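Side-chain contacts in xylan esterase 1 (Thermoanaerobacterium sp. 'JW/SL YS485', PDB 3FCY), which probably removes acetyl groups from xylan and from cephalosporin C, as an alpha/beta hydrolase of carbohydrate esterase family 7: residues 75-78 with 79-82; 268-271 with 272-276. One frame throughout, in Å; residues are numbered along the deposited sequence.

Interaction 1 (75-78 with 79-82)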
ATOM      1  N   PHE A  75       4.601 -38.450  14.714  1.00 30.26           N
ATOM      2  CA  PHE A  75       3.887 -38.647  13.452  1.00 29.72           C
ATOM      3  C   PHE A  75       4.281 -40.033  12.940  1.00 29.26           C
ATOM      4  O   PHE A  75       5.456 -40.284  12.661  1.00 28.31           O
ATOM      5  CB  PHE A  75       4.303 -37.594  12.419  1.00 28.72           C
ATOM      6  CG  PHE A  75       3.580 -37.720  11.098  1.00 29.02           C
ATOM      7  CD1 PHE A  75       2.367 -37.065  10.884  1.00 27.42           C
ATOM      8  CD2 PHE A  75       4.102 -38.512  10.078  1.00 26.91           C
ATOM      9  CE1 PHE A  75       1.684 -37.195   9.674  1.00 27.36           C
ATOM     10  CE2 PHE A  75       3.425 -38.652   8.862  1.00 27.21           C
ATOM     11  CZ  PHE A  75       2.211 -37.989   8.661  1.00 26.76           C
ATOM     12  N   GLN A  76       3.305 -40.923  12.803  1.00 30.66           N
ATOM     13  CA  GLN A  76       3.576 -42.281  12.347  1.00 32.48           C
ATOM     14  C   GLN A  76       2.620 -42.797  11.277  1.00 32.14           C
ATOM     15  O   GLN A  76       1.419 -42.552  11.332  1.00 32.09           O
ATOM     16  CB  GLN A  76       3.533 -43.240  13.539  1.00 34.69           C
ATOM     17  CG  GLN A  76       4.642 -43.036  14.556  1.00 39.78           C
ATOM     18  CD  GLN A  76       6.004 -43.367  13.985  1.00 41.60           C
ATOM     19  OE1 GLN A  76       6.192 -44.428  13.386  1.00 44.96           O
ATOM     20  NE2 GLN A  76       6.963 -42.469  14.173  1.00 40.38           N
ATOM     21  N   VAL A  77       3.173 -43.513  10.304  1.00 31.53           N
ATOM     22  CA  VAL A  77       2.393 -44.125   9.235  1.00 32.04           C
ATOM     23  C   VAL A  77       2.826 -45.587   9.199  1.00 32.15           C
ATOM     24  O   VAL A  77       3.912 -45.925   9.669  1.00 30.41           O
ATOM     25  CB  VAL A  77       2.660 -43.468   7.862  1.00 32.26           C
ATOM     26  CG1 VAL A  77       2.070 -42.060   7.837  1.00 32.82           C
ATOM     27  CG2 VAL A  77       4.154 -43.434   7.579  1.00 31.71           C
ATOM     28  N   SER A  78       1.987 -46.450   8.641  1.00 33.07           N
ATOM     29  CA  SER A  78       2.295 -47.878   8.594  1.00 33.54           C
ATOM     30  C   SER A  78       3.262 -48.297   7.494  1.00 33.84           C
ATOM     31  O   SER A  78       3.894 -49.351   7.595  1.00 34.50           O
ATOM     32  CB  SER A  78       0.998 -48.682   8.453  1.00 34.43           C
ATOM     33  OG  SER A  78       0.331 -48.368   7.239  1.00 32.09           O
ATOM     34  N   PHE A  79       3.392 -47.474   6.456  1.00 32.19           N
ATOM     35  CA  PHE A  79       4.254 -47.809   5.326  1.00 32.50           C
ATOM     36  C   PHE A  79       5.660 -47.220   5.349  1.00 33.49           C
ATOM     37  O   PHE A  79       6.411 -47.359   4.380  1.00 32.76           O
ATOM     38  CB  PHE A  79       3.556 -47.411   4.029  1.00 31.76           C
ATOM     39  CG  PHE A  79       3.167 -45.966   3.978  1.00 31.24           C
ATOM     40  CD1 PHE A  79       4.046 -45.013   3.480  1.00 31.98           C
ATOM     41  CD2 PHE A  79       1.931 -45.554   4.451  1.00 30.14           C
ATOM     42  CE1 PHE A  79       3.694 -43.670   3.453  1.00 33.68           C
ATOM     43  CE2 PHE A  79       1.568 -44.213   4.429  1.00 32.92           C
ATOM     44  CZ  PHE A  79       2.450 -43.269   3.930  1.00 31.66           C
ATOM     45  N   ALA A  80       6.021 -46.569   6.449  1.00 32.17           N
ATOM     46  CA  ALA A  80       7.350 -45.983   6.564  1.00 32.60           C
ATOM     47  C   ALA A  80       7.680 -45.652   8.013  1.00 31.02           C
ATOM     48  O   ALA A  80       6.799 -45.617   8.870  1.00 29.52           O
ATOM     49  CB  ALA A  80       7.446 -44.720   5.709  1.00 32.28           C
ATOM     50  N   GLU A  81       8.963 -45.420   8.271  1.00 30.15           N
ATOM     51  CA  GLU A  81       9.431 -45.062   9.601  1.00 29.78           C
ATOM     52  C   GLU A  81       9.776 -43.576   9.597  1.00 27.93           C
ATOM     53  O   GLU A  81      10.571 -43.120   8.774  1.00 26.17           O
ATOM     54  CB  GLU A  81      10.672 -45.879   9.974  1.00 32.70           C
ATOM     55  CG  GLU A  81      10.398 -47.351  10.268  1.00 38.40           C
ATOM     56  CD  GLU A  81       9.337 -47.538  11.337  1.00 42.08           C
ATOM     57  OE1 GLU A  81       9.430 -46.879  12.396  1.00 45.31           O
ATOM     58  OE2 GLU A  81       8.409 -48.344  11.121  1.00 45.76           O
ATOM     59  N   CYS A  82       9.168 -42.827  10.509  1.00 26.39           N
ATOM     60  CA  CYS A  82       9.413 -41.391  10.606  1.00 27.09           C
ATOM     61  C   CYS A  82      10.270 -41.098  11.828  1.00 25.75           C
ATOM     62  O   CYS A  82       9.853 -41.341  12.961  1.00 24.14           O
ATOM     63  CB  CYS A  82       8.089 -40.633  10.701  1.00 26.47           C
ATOM     64  SG  CYS A  82       7.068 -40.781   9.217  1.00 29.01           S
TER
HETATM   65  O   HOH W   1       6.207 -44.001  10.862  1.00 32.48           O

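Interaction 2 (268-271 with 272-276)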
ATOM      1  N   ASN A 268      33.705  -2.836  -1.760  1.00 30.00           N
ATOM      2  CA  ASN A 268      34.349  -3.972  -2.415  1.00 31.71           C
ATOM      3  C   ASN A 268      34.740  -5.071  -1.434  1.00 30.85           C
ATOM      4  O   ASN A 268      34.597  -6.255  -1.739  1.00 31.61           O
ATOM      5  CB  ASN A 268      35.584  -3.523  -3.205  1.00 33.76           C
ATOM      6  CG  ASN A 268      36.186  -4.653  -4.020  1.00 35.51           C
ATOM      7  OD1 ASN A 268      35.497  -5.292  -4.818  1.00 36.88           O
ATOM      8  ND2 ASN A 268      37.471  -4.910  -3.823  1.00 38.45           N
ATOM      9  N   GLU A 269      35.225  -4.687  -0.259  1.00 30.19           N
ATOM     10  CA  GLU A 269      35.617  -5.674   0.742  1.00 31.54           C
ATOM     11  C   GLU A 269      34.393  -6.415   1.276  1.00 29.77           C
ATOM     12  O   GLU A 269      34.453  -7.610   1.558  1.00 28.22           O
ATOM     13  CB  GLU A 269      36.334  -5.006   1.913  1.00 35.42           C
ATOM     14  CG  GLU A 269      37.570  -4.212   1.540  1.00 42.14           C
ATOM     15  CD  GLU A 269      38.317  -3.725   2.766  1.00 46.22           C
ATOM     16  OE1 GLU A 269      37.659  -3.188   3.686  1.00 48.16           O
ATOM     17  OE2 GLU A 269      39.559  -3.875   2.812  1.00 49.88           O
ATOM     18  N   VAL A 270      33.288  -5.693   1.427  1.00 28.00           N
ATOM     19  CA  VAL A 270      32.061  -6.294   1.928  1.00 27.01           C
ATOM     20  C   VAL A 270      31.524  -7.336   0.950  1.00 26.57           C
ATOM     21  O   VAL A 270      31.278  -8.483   1.327  1.00 23.73           O
ATOM     22  CB  VAL A 270      30.976  -5.218   2.179  1.00 27.43           C
ATOM     23  CG1 VAL A 270      29.648  -5.877   2.529  1.00 26.32           C
ATOM     24  CG2 VAL A 270      31.417  -4.306   3.315  1.00 26.98           C
ATOM     25  N   PHE A 271      31.353  -6.940  -0.308  1.00 26.02           N
ATOM     26  CA  PHE A 271      30.837  -7.870  -1.301  1.00 27.30           C
ATOM     27  C   PHE A 271      31.805  -9.000  -1.630  1.00 27.98           C
ATOM     28  O   PHE A 271      31.378 -10.093  -1.985  1.00 29.73           O
ATOM     29  CB  PHE A 271      30.422  -7.122  -2.568  1.00 27.27           C
ATOM     30  CG  PHE A 271      29.120  -6.387  -2.426  1.00 27.54           C
ATOM     31  CD1 PHE A 271      29.083  -4.995  -2.392  1.00 29.40           C
ATOM     32  CD2 PHE A 271      27.926  -7.091  -2.294  1.00 26.55           C
ATOM     33  CE1 PHE A 271      27.875  -4.317  -2.224  1.00 28.41           C
ATOM     34  CE2 PHE A 271      26.713  -6.422  -2.125  1.00 26.07           C
ATOM     35  CZ  PHE A 271      26.687  -5.034  -2.090  1.00 26.66           C
ATOM     36  N   THR A 272      33.105  -8.746  -1.505  1.00 28.32           N
ATOM     37  CA  THR A 272      34.091  -9.788  -1.774  1.00 27.99           C
ATOM     38  C   THR A 272      33.968 -10.842  -0.683  1.00 28.11           C
ATOM     39  O   THR A 272      34.006 -12.042  -0.954  1.00 28.37           O
ATOM     40  CB  THR A 272      35.536  -9.228  -1.772  1.00 29.19           C
ATOM     41  OG1 THR A 272      35.693  -8.309  -2.862  1.00 26.87           O
ATOM     42  CG2 THR A 272      36.550 -10.355  -1.916  1.00 26.96           C
ATOM     43  N   LYS A 273      33.816 -10.388   0.556  1.00 27.53           N
ATOM     44  CA  LYS A 273      33.673 -11.302   1.679  1.00 26.63           C
ATOM     45  C   LYS A 273      32.384 -12.110   1.527  1.00 25.03           C
ATOM     46  O   LYS A 273      32.353 -13.310   1.822  1.00 23.61           O
ATOM     47  CB  LYS A 273      33.667 -10.525   2.990  1.00 26.35           C
ATOM     48  CG  LYS A 273      33.852 -11.396   4.213  1.00 29.46           C
ATOM     49  CD  LYS A 273      34.186 -10.545   5.423  1.00 31.35           C
ATOM     50  CE  LYS A 273      34.427 -11.397   6.657  1.00 31.59           C
ATOM     51  NZ  LYS A 273      34.802 -10.540   7.816  1.00 33.18           N
ATOM     52  N   LEU A 274      31.323 -11.455   1.061  1.00 24.20           N
ATOM     53  CA  LEU A 274      30.050 -12.145   0.845  1.00 24.61           C
ATOM     54  C   LEU A 274      30.239 -13.162  -0.284  1.00 23.57           C
ATOM     55  O   LEU A 274      29.436 -14.080  -0.459  1.00 24.81           O
ATOM     56  CB  LEU A 274      28.949 -11.146   0.470  1.00 22.88           C
ATOM     57  CG  LEU A 274      28.436 -10.227   1.588  1.00 24.65           C
ATOM     58  CD1 LEU A 274      27.447  -9.223   1.015  1.00 22.96           C
ATOM     59  CD2 LEU A 274      27.783 -11.056   2.683  1.00 23.51           C
ATOM     60  N   GLY A 275      31.310 -12.983  -1.049  1.00 24.64           N
ATOM     61  CA  GLY A 275      31.604 -13.890  -2.144  1.00 25.44           C
ATOM     62  C   GLY A 275      31.839 -15.309  -1.661  1.00 24.87           C
ATOM     63  O   GLY A 275      31.639 -16.268  -2.406  1.00 27.01           O
ATOM     64  N   TYR A 276      32.263 -15.452  -0.408  1.00 25.72           N
ATOM     65  CA  TYR A 276      32.510 -16.771   0.163  1.00 25.63           C
ATOM     66  C   TYR A 276      31.241 -17.603   0.257  1.00 26.26           C
ATOM     67  O   TYR A 276      31.294 -18.836   0.205  1.00 24.46           O
ATOM     68  CB  TYR A 276      33.114 -16.652   1.563  1.00 26.04           C
ATOM     69  CG  TYR A 276      34.555 -16.213   1.589  1.00 28.46           C
ATOM     70  CD1 TYR A 276      35.554 -16.986   0.988  1.00 29.77           C
ATOM     71  CD2 TYR A 276      34.930 -15.040   2.236  1.00 28.24           C
ATOM     72  CE1 TYR A 276      36.895 -16.595   1.039  1.00 28.90           C
ATOM     73  CE2 TYR A 276      36.261 -14.640   2.289  1.00 30.91           C
ATOM     74  CZ  TYR A 276      37.238 -15.422   1.691  1.00 29.46           C
ATOM     75  OH  TYR A 276      38.552 -15.019   1.750  1.00 30.03           O
TER

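Interaction 1 (75-78 with 79-82)
A water, water 1, is gripped by both arms of the loop that joins the adjacent antiparallel strands 69-72 and 80-88, as the connection of a beta hairpin. It accepts from Val-77 N at 3.1 Å and, more weakly, from Cys-82 N. Gln-76 OE1 and Ala-80 O each lie 2.6 Å from this water as acceptors, and they probably compete for its protons with other atoms in reach. The water links the main chains of the two arms. The Gln-76 chain, bent at chi2 (-66°), swings its amide across the open end of the loop toward Cys-82. NE2 gives a weak bond to Cys-82 O at 3.3 Å, and its stronger partner is Ser-73 O. The amide therefore has partners at both its oxygen and its nitrogen, which should limit its rotation.

The apolar side chains meet beside this polar bridge. Val-77 lies over one face of the Phe-79 ring, with CG2 4.0 Å from the ring centroid in a CH-pi contact. Phe-79 CG stands between its own backbone N and carbonyl carbon (chi1 56°), which turns the ring back toward Val-77. Val-77 CG2 also reaches Ala-80 CB, at 4.0 Å. Cys-82 SG meets the Phe-75 ring at its edge and in its plane, 3.8 Å from CD2, a sulfur-aromatic contact.

Trp-124 stacks on Phe-75. Val-77 packs on Leu-342 of the second subunit, so the turn also takes part in the assembly. Ala-80 and Cys-82 rest on Ile-100 of strand 94-102, while helix 128-131 meets Phe-79 through Leu-128 and Ala-80 through Val-131.

Interaction 2 (268-271 with 272-276)
Thr-272 OG1 donates to Asn-268 O at 2.6 Å in helix 267-274. Thr-272 N donates to the same oxygen at 2.9 Å. The two donors come from opposite faces of the carbonyl plane, OG1 tilted 35° from it. A threonine hydroxyl bonded to the carbonyl four residues back is common in helices, and here Asn-268 O takes two bonds. With OG1 anti to its own carbonyl carbon (chi1 -65°), the hydroxyl turns back along the helix. Main-chain bonds from Lys-273 N to Glu-269 O and from Leu-274 N to Val-270 O continue the helical pattern.

The apolar side is buried and well packed. Leu-274 CG lies 3.3 Å from Val-270 O. Its CD1 is 4.0 Å from Phe-271 CD2, oblique to the ring. Tyr-237 of helix 237-242 touches both Phe-271 and Leu-274, and Phe-257 of helix 251-260 meets the Phe-271 ring.

The other side is looser. Asn-268 and Glu-269 are exposed. Lys-273 extends away from the contact, and its NZ bonds to Asp-170 O and Leu-168 O.

The helix is thus amphipathic here. The threonine hydroxyl spends its proton on a carbonyl of its own helix, and the lysine ammonium ties that helix to a neighbouring loop.

Overall arrangement
Interactions 1 and 2 lie on opposite sides of the chain's centre. Their centres are 45 Å apart, their nearest atoms about 33 Å, and they do not touch. Interaction 1 is at the start of strand 80-88, next to the outermost strand 69-72 of the mixed sheet. It lies away from the annotated sites, and the second subunit packs against it. Interaction 2 belongs to a helical region, and no other chain of the assembly touches it. It is the nearer to the predicted substrate site: the side chain of Leu-274 is about 10 Å from that of Tyr-117. The predicted catalytic residues are Ser-208, Asp-298 and His-327, and neither contact includes any of them.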